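Local structure of Alpha/beta fold hydrolase (Pseudomonas aeruginosa, 6I8W) at residues 226-229 and 230-234; 171-174 and 175-179; 24-27 and 28-32. The protein degrades membrane phospholipids as a membrane phospholipase A and virulence factor, and is probably also active on monoacylglycerols. All coordinates share one frame; numbering follows the deposited sequence. Where two conformers were deposited one is given.

In the fold
Three short pieces of helix, with side chains meeting one turn apart, illustrate how local contacts organise different parts of an alpha/beta hydrolase. Along the chain they run in the order interaction 3, interaction 2, interaction 1. Interaction 3 lies on the long N-terminal helix 3-38. Interactions 2 and 1, on helices 172-177 and 208-234, fall between strands 154-160 and 250-255, where hydrolases of this fold commonly carry a lid. Their centres are about 15 Å apart and they touch, Phe229 CZ lying 4.1 Å from Leu177 CD1. Interaction 3 is remote, its centre about 30 Å from that of interaction 1, yet helix 3-38 packs against an earlier part of helix 208-234, connecting it to the probable lid.

Interaction 1. Residues 226-229 and 230-234; sequences AQIF and EQLRQ
From Ala226 to Arg233 the backbone runs as regular alpha-helix, with Glu230 N, Gln231 N, Leu232 N and Arg233 N each donating to the carbonyl oxygen four residues earlier, the bond from Leu232 N to Ile228 O being 2.9 Å long. Over this frame Phe229 and Arg233 make the main side-chain contact. With CG anti to the backbone N of Phe229 (chi1 -165°), the ring is carried to where its CD2-CE2 side meets the aliphatic part of the arginine, CE2 being 3.8 Å from Arg233 CD. Arg233 CG also sits close to the backbone, 3.3 Å from Phe229 O. It is the methylene groups that touch the ring: the guanidinium is turned 68° from the ring plane, so the two flat groups do not stack. The arginine chain bends at chi3 (77°), and its charged end passes Glu230 with Arg233 NH1 3.8 Å from Glu230 OE2, a long salt bridge. The other carboxylate oxygen is better engaged, because Gln234 NE2 donates to Glu230 OE1 over 3.2 Å, in the plane of its amide and on the syn lone pair of the oxygen. This turn belongs to the end of helix 208-234, in the region between strands 154-160 and 250-255 from which alpha/beta hydrolases commonly build a lid; Phe229 here meets Phe71 edge-to-face. Toward the interior, buried Ile228 offers CG2 to Leu232 CG at 4.3 Å, a loose apolar contact, and packs on Phe99 and Tyr110. The amides of Gln227 and Gln231 turn to partners outside the turn: Gln227 NE2 donates to Gln106, and Gln231 OE1 accepts from the backbone N of Tyr110.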
loop_
_atom_site.group_PDB
_atom_site.type_symbol
_atom_site.label_atom_id
_atom_site.label_comp_id
_atom_site.label_asym_id
_atom_site.label_seq_id
_atom_site.Cartn_x
_atom_site.Cartn_y
_atom_site.Cartn_z
ATOM N N ALA A 226 15.159 -0.315 -4.252
ATOM C CA ALA A 226 15.750 -1.384 -5.051
ATOM C C ALA A 226 16.334 -2.482 -4.161
ATOM O O ALA A 226 16.269 -3.669 -4.487
ATOM C CB ALA A 226 16.830 -0.822 -5.982
ATOM N N GLN A 227 16.922 -2.071 -3.044
ATOM C CA GLN A 227 17.510 -3.014 -2.090
ATOM C C GLN A 227 16.417 -3.862 -1.426
ATOM O O GLN A 227 16.541 -5.080 -1.297
ATOM C CB GLN A 227 18.326 -2.252 -1.040
ATOM C CG GLN A 227 18.440 -2.926 0.319
ATOM C CD GLN A 227 19.297 -2.116 1.289
ATOM O OE1 GLN A 227 19.262 -2.336 2.504
ATOM N NE2 GLN A 227 20.068 -1.168 0.754
ATOM N N ILE A 228 15.333 -3.215 -1.022
ATOM C CA ILE A 228 14.199 -3.947 -0.479
ATOM C C ILE A 228 13.629 -4.907 -1.524
ATOM O O ILE A 228 13.319 -6.054 -1.208
ATOM C CB ILE A 228 13.087 -3.005 0.014
ATOM C CG1 ILE A 228 13.534 -2.266 1.277
ATOM C CG2 ILE A 228 11.808 -3.793 0.327
ATOM C CD1 ILE A 228 12.479 -1.298 1.804
ATOM N N PHE A 229 13.505 -4.445 -2.767
ATOM C CA PHE A 229 12.947 -5.291 -3.824
ATOM C C PHE A 229 13.800 -6.547 -4.005
ATOM O O PHE A 229 13.276 -7.635 -4.255
ATOM C CB PHE A 229 12.837 -4.535 -5.153
ATOM C CG PHE A 229 11.946 -5.221 -6.165
ATOM C CD1 PHE A 229 10.588 -4.956 -6.201
ATOM C CD2 PHE A 229 12.465 -6.152 -7.055
ATOM C CE1 PHE A 229 9.762 -5.596 -7.120
ATOM C CE2 PHE A 229 11.652 -6.795 -7.972
ATOM C CZ PHE A 229 10.297 -6.521 -8.006
ATOM N N GLU A 230 15.111 -6.399 -3.852
ATOM C CA GLU A 230 16.014 -7.542 -3.973
ATOM C C GLU A 230 15.792 -8.545 -2.841
ATOM O O GLU A 230 15.841 -9.757 -3.058
ATOM C CB GLU A 230 17.470 -7.079 -4.007
ATOM C CG GLU A 230 18.075 -7.163 -5.389
ATOM C CD GLU A 230 17.942 -8.552 -5.988
ATOM O OE1 GLU A 230 18.563 -9.497 -5.456
ATOM O OE2 GLU A 230 17.204 -8.697 -6.986
ATOM N N GLN A 231 15.541 -8.043 -1.636
ATOM C CA GLN A 231 15.162 -8.911 -0.524
ATOM C C GLN A 231 13.840 -9.635 -0.794
ATOM O O GLN A 231 13.682 -10.799 -0.446
ATOM C CB GLN A 231 15.052 -8.113 0.771
ATOM C CG GLN A 231 16.380 -7.612 1.316
ATOM C CD GLN A 231 16.244 -7.145 2.745
ATOM O OE1 GLN A 231 15.416 -7.662 3.492
ATOM N NE2 GLN A 231 17.039 -6.154 3.131
ATOM N N LEU A 232 12.883 -8.946 -1.409
ATOM C CA LEU A 232 11.596 -9.574 -1.694
ATOM C C LEU A 232 11.800 -10.721 -2.687
ATOM O O LEU A 232 11.093 -11.732 -2.638
ATOM C CB LEU A 232 10.587 -8.554 -2.233
ATOM C CG LEU A 232 10.124 -7.439 -1.283
ATOM C CD1 LEU A 232 9.244 -6.440 -2.011
ATOM C CD2 LEU A 232 9.380 -8.026 -0.085
ATOM N N ARG A 233 12.787 -10.579 -3.567
ATOM C CA ARG A 233 13.114 -11.645 -4.507
ATOM C C ARG A 233 13.868 -12.786 -3.832
ATOM O O ARG A 233 13.528 -13.952 -4.018
ATOM C CB ARG A 233 13.948 -11.108 -5.671
ATOM C CG ARG A 233 13.250 -10.049 -6.503
ATOM C CD ARG A 233 14.107 -9.625 -7.690
ATOM N NE ARG A 233 14.079 -10.604 -8.772
ATOM C CZ ARG A 233 14.633 -10.409 -9.964
ATOM N NH1 ARG A 233 15.263 -9.271 -10.223
ATOM N NH2 ARG A 233 14.556 -11.349 -10.897
ATOM N N GLN A 234 14.900 -12.444 -3.063
ATOM C CA GLN A 234 15.782 -13.461 -2.473
ATOM C C GLN A 234 15.152 -14.151 -1.268
ATOM O O GLN A 234 15.482 -15.293 -0.962
ATOM C CB GLN A 234 17.125 -12.846 -2.062
ATOM C CG GLN A 234 17.883 -12.191 -3.196
ATOM C CD GLN A 234 18.335 -13.181 -4.249
ATOM O OE1 GLN A 234 18.488 -14.374 -3.975
ATOM N NE2 GLN A 234 18.556 -12.691 -5.465
#

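Interaction 2. Residues 171-174 and 175-179; sequences SELF and EDLER
Leu177 meets the Phe174 ring obliquely, its CD1 4.1 Å from Phe174 CD1, and the two side chains run alongside each other, pointing the same way; a water at the ring edge, in its plane, is doubtfully placed, being too close to Phe174 O. The second flat group, the Arg179 guanidinium, has Glu175 CA at its edge and in its plane. From there NH1 bonds twice to Glu175: to the carboxylate OE1 at 2.8 Å, a salt bridge in the guanidinium plane, and to Glu175 O, which it reaches from above the carbonyl plane. Glu175 was modelled in two conformers, so the carboxylate half of this grip is the less certain. Leu177 also faces Leu173, whose CG comes within 4.0 Å of Leu177 CD1. Leu173, with chi1 at 170°, and Leu177 approach at a slant from successive turns; Leu173 packs further on Phe198 of helix 191-199. On the polar side Glu172 and Asp176 bring like charges near each other, with OE2 and OD2 4.8 Å apart. A water lies between them, 2.8 Å from Asp176 OD2, though it has more acceptors in reach than protons; the other oxygen of Glu172 forms a salt bridge with Arg259, which should offset some of the negative charge. Ser171 OG accepts a rather straight bond from Phe174 N (3.3 Å, 165°) and is also hydrogen-bonded to Val260 O. That is a classical serine N-cap, here starting a short helix of the probable lid region and tying it to the loop of Arg259 and Val260, next to the aspartate of a likely Ser-His-Asp triad.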
loop_
_atom_site.group_PDB
_atom_site.type_symbol
_atom_site.label_atom_id
_atom_site.label_comp_id
_atom_site.label_asym_id
_atom_site.label_seq_id
_atom_site.Cartn_x
_atom_site.Cartn_y
_atom_site.Cartn_z
ATOM N N SER A 171 3.134 -12.003 -15.632
ATOM C CA SER A 171 2.763 -10.595 -15.721
ATOM C C SER A 171 3.825 -9.788 -16.461
ATOM O O SER A 171 4.949 -10.235 -16.631
ATOM C CB SER A 171 2.539 -10.009 -14.327
ATOM O OG SER A 171 3.775 -9.869 -13.647
ATOM N N GLU A 172 3.448 -8.587 -16.884
ATOM C CA GLU A 172 4.342 -7.695 -17.598
ATOM C C GLU A 172 5.520 -7.308 -16.691
ATOM O O GLU A 172 6.631 -7.090 -17.177
ATOM C CB GLU A 172 3.578 -6.467 -18.091
ATOM C CG GLU A 172 4.343 -5.563 -19.033
ATOM C CD GLU A 172 3.464 -4.463 -19.607
ATOM O OE1 GLU A 172 2.229 -4.666 -19.692
ATOM O OE2 GLU A 172 4.002 -3.388 -19.953
ATOM N N LEU A 173 5.278 -7.214 -15.382
ATOM C CA LEU A 173 6.371 -6.978 -14.429
ATOM C C LEU A 173 7.380 -8.103 -14.479
ATOM O O LEU A 173 8.579 -7.856 -14.582
ATOM C CB LEU A 173 5.873 -6.842 -12.986
ATOM C CG LEU A 173 7.045 -6.840 -11.980
ATOM C CD1 LEU A 173 7.927 -5.599 -12.151
ATOM C CD2 LEU A 173 6.567 -6.953 -10.525
ATOM N N PHE A 174 6.900 -9.337 -14.388
ATOM C CA PHE A 174 7.817 -10.461 -14.359
ATOM C C PHE A 174 8.530 -10.598 -15.700
ATOM O O PHE A 174 9.682 -10.994 -15.734
ATOM C CB PHE A 174 7.096 -11.748 -13.955
ATOM C CG PHE A 174 6.736 -11.800 -12.492
ATOM C CD1 PHE A 174 7.728 -11.907 -11.531
ATOM C CD2 PHE A 174 5.418 -11.747 -12.073
ATOM C CE1 PHE A 174 7.410 -11.949 -10.180
ATOM C CE2 PHE A 174 5.092 -11.795 -10.725
ATOM C CZ PHE A 174 6.087 -11.889 -9.778
ATOM N N GLU A 175 7.883 -10.221 -16.800
ATOM C CA GLU A 175 8.536 -10.182 -18.115
ATOM C C GLU A 175 9.662 -9.161 -18.126
ATOM O O GLU A 175 10.762 -9.408 -18.634
ATOM C CB GLU A 175 7.534 -9.826 -19.216
ATOM C CG GLU A 175 6.492 -10.885 -19.507
ATOM C CD GLU A 175 7.035 -11.986 -20.394
ATOM O OE1 GLU A 175 8.248 -11.953 -20.719
ATOM O OE2 GLU A 175 6.245 -12.877 -20.776
ATOM N N ASP A 176 9.354 -7.984 -17.580
ATOM C CA ASP A 176 10.307 -6.885 -17.512
ATOM C C ASP A 176 11.535 -7.303 -16.707
ATOM O O ASP A 176 12.667 -6.983 -17.082
ATOM C CB ASP A 176 9.683 -5.650 -16.871
ATOM C CG ASP A 176 8.699 -4.936 -17.790
ATOM O OD1 ASP A 176 8.650 -5.249 -19.003
ATOM O OD2 ASP A 176 7.983 -4.049 -17.286
ATOM N N LEU A 177 11.298 -8.010 -15.601
ATOM C CA LEU A 177 12.373 -8.409 -14.691
ATOM C C LEU A 177 13.388 -9.308 -15.385
ATOM O O LEU A 177 14.575 -9.280 -15.053
ATOM C CB LEU A 177 11.803 -9.100 -13.448
ATOM C CG LEU A 177 11.067 -8.140 -12.494
ATOM C CD1 LEU A 177 10.462 -8.873 -11.313
ATOM C CD2 LEU A 177 11.985 -7.021 -12.021
ATOM N N GLU A 178 12.939 -10.088 -16.367
ATOM C CA GLU A 178 13.874 -10.967 -17.077
ATOM C C GLU A 178 14.870 -10.181 -17.917
ATOM O O GLU A 178 15.911 -10.708 -18.300
ATOM C CB GLU A 178 13.127 -11.943 -17.999
ATOM C CG GLU A 178 12.006 -12.741 -17.336
ATOM C CD GLU A 178 12.523 -13.839 -16.429
ATOM O OE1 GLU A 178 11.697 -14.592 -15.875
ATOM O OE2 GLU A 178 13.757 -13.955 -16.279
ATOM N N ARG A 179 14.558 -8.922 -18.199
ATOM C CA ARG A 179 15.470 -8.084 -18.969
ATOM C C ARG A 179 16.077 -6.979 -18.115
ATOM O O ARG A 179 16.634 -6.019 -18.645
ATOM C CB ARG A 179 14.770 -7.492 -20.191
ATOM C CG ARG A 179 14.417 -8.520 -21.257
ATOM C CD ARG A 179 13.040 -9.163 -21.016
ATOM N NE ARG A 179 12.679 -10.061 -22.112
ATOM C CZ ARG A 179 11.568 -10.789 -22.162
ATOM N NH1 ARG A 179 10.698 -10.721 -21.167
ATOM N NH2 ARG A 179 11.330 -11.580 -23.204
HETATM O O HOH W 1 6.627 -2.191 -18.892
HETATM O O HOH W 2 10.537 -12.513 -14.044
#

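Interaction 3. Residues 24-27 and 28-32; sequences ATLL and ASVRT
Thr25 and Ser29 represent the hydrogen-bonding side of this turn: Thr25 O accepts from Ser29 N and, in one of two conformers and so less certainly, from Ser29 OG (2.9 Å between OG and O), the two donors arriving from opposite faces of the carbonyl plane. One turn on, Thr32 repeats the scheme, its OG1 lying 2.7 Å from Ala28 O opposite the backbone N. Such returns of a hydroxyl to the preceding turn satisfy it within the helix. The apolar contacts are sparser. Leu26 and Val30 stand side by side, CD2 of the first 4.1 Å from CG2 of the second, and Val30 also touches a bound octyl glucoside molecule. Leu27 with Arg31 is of a mixed kind. The arginine chain extends from CG to NE, and Leu27, its chain swung away from the backbone N (chi1 176°), sets CD2 over the centre of one guanidinium face, 3.7 Å from Arg31 CZ. The methyl thus covers the flat group while leaving the N-H groups in its plane to other partners: NE forms a salt bridge with Asp76, which probably also eases the closeness of Arg31 NH2 to Arg217. Along helix 3-38, which leads on to edge strand 41-47, this turn packs against helix 208-234, Leu26 resting on Pro209 and Leu210, and Leu27 on Tyr213 and Arg217.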
loop_
_atom_site.group_PDB
_atom_site.type_symbol
_atom_site.label_atom_id
_atom_site.label_comp_id
_atom_site.label_asym_id
_atom_site.label_seq_id
_atom_site.Cartn_x
_atom_site.Cartn_y
_atom_site.Cartn_z
ATOM N N ALA A 24 6.895 20.992 -0.841
ATOM C CA ALA A 24 6.602 20.332 0.433
ATOM C C ALA A 24 5.254 20.806 0.986
ATOM O O ALA A 24 4.452 19.994 1.442
ATOM C CB ALA A 24 7.715 20.589 1.437
ATOM N N THR A 25 4.993 22.113 0.933
ATOM C CA THR A 25 3.725 22.635 1.444
ATOM C C THR A 25 2.577 22.171 0.551
ATOM O O THR A 25 1.457 21.964 1.016
ATOM C CB THR A 25 3.707 24.185 1.528
ATOM O OG1 THR A 25 3.727 24.738 0.213
ATOM C CG2 THR A 25 4.896 24.710 2.304
ATOM N N LEU A 26 2.852 22.045 -0.741
ATOM C CA LEU A 26 1.868 21.522 -1.680
ATOM C C LEU A 26 1.429 20.117 -1.251
ATOM O O LEU A 26 0.235 19.825 -1.153
ATOM C CB LEU A 26 2.454 21.476 -3.089
ATOM C CG LEU A 26 1.562 21.431 -4.327
ATOM C CD1 LEU A 26 2.378 21.869 -5.528
ATOM C CD2 LEU A 26 0.982 20.064 -4.556
ATOM N N LEU A 27 2.397 19.252 -0.971
ATOM C CA LEU A 27 2.071 17.885 -0.564
ATOM C C LEU A 27 1.319 17.902 0.764
ATOM O O LEU A 27 0.355 17.159 0.949
ATOM C CB LEU A 27 3.338 17.019 -0.462
ATOM C CG LEU A 27 3.172 15.578 0.049
ATOM C CD1 LEU A 27 2.092 14.815 -0.726
ATOM C CD2 LEU A 27 4.518 14.808 0.055
ATOM N N ALA A 28 1.743 18.768 1.680
ATOM C CA ALA A 28 1.089 18.842 2.982
ATOM C C ALA A 28 -0.367 19.314 2.841
ATOM O O ALA A 28 -1.258 18.839 3.561
ATOM C CB ALA A 28 1.874 19.768 3.918
ATOM N N SER A 29 -0.618 20.197 1.881
ATOM C CA SER A 29 -1.969 20.714 1.656
ATOM C C SER A 29 -2.861 19.627 1.068
ATOM O O SER A 29 -3.987 19.414 1.519
ATOM C CB SER A 29 -1.940 21.931 0.729
ATOM O OG SER A 29 -1.251 23.013 1.326
ATOM N N VAL A 30 -2.358 18.930 0.057
ATOM C CA VAL A 30 -3.127 17.849 -0.546
ATOM C C VAL A 30 -3.406 16.710 0.459
ATOM O O VAL A 30 -4.502 16.141 0.476
ATOM C CB VAL A 30 -2.426 17.309 -1.784
ATOM C CG1 VAL A 30 -3.180 16.102 -2.316
ATOM C CG2 VAL A 30 -2.392 18.398 -2.845
ATOM N N ARG A 31 -2.423 16.388 1.301
ATOM C CA ARG A 31 -2.618 15.392 2.359
ATOM C C ARG A 31 -3.698 15.870 3.317
ATOM O O ARG A 31 -4.558 15.104 3.732
ATOM C CB ARG A 31 -1.316 15.130 3.139
ATOM C CG ARG A 31 -0.351 14.172 2.453
ATOM C CD ARG A 31 1.037 14.179 3.112
ATOM N NE ARG A 31 1.856 13.090 2.598
ATOM C CZ ARG A 31 3.147 12.922 2.872
ATOM N NH1 ARG A 31 3.790 13.782 3.650
ATOM N NH2 ARG A 31 3.795 11.880 2.372
ATOM N N THR A 32 -3.631 17.142 3.688
ATOM C CA THR A 32 -4.613 17.721 4.587
ATOM C C THR A 32 -6.013 17.575 3.995
ATOM O O THR A 32 -6.955 17.180 4.691
ATOM C CB THR A 32 -4.291 19.204 4.868
ATOM O OG1 THR A 32 -3.044 19.281 5.558
ATOM C CG2 THR A 32 -5.382 19.868 5.703
#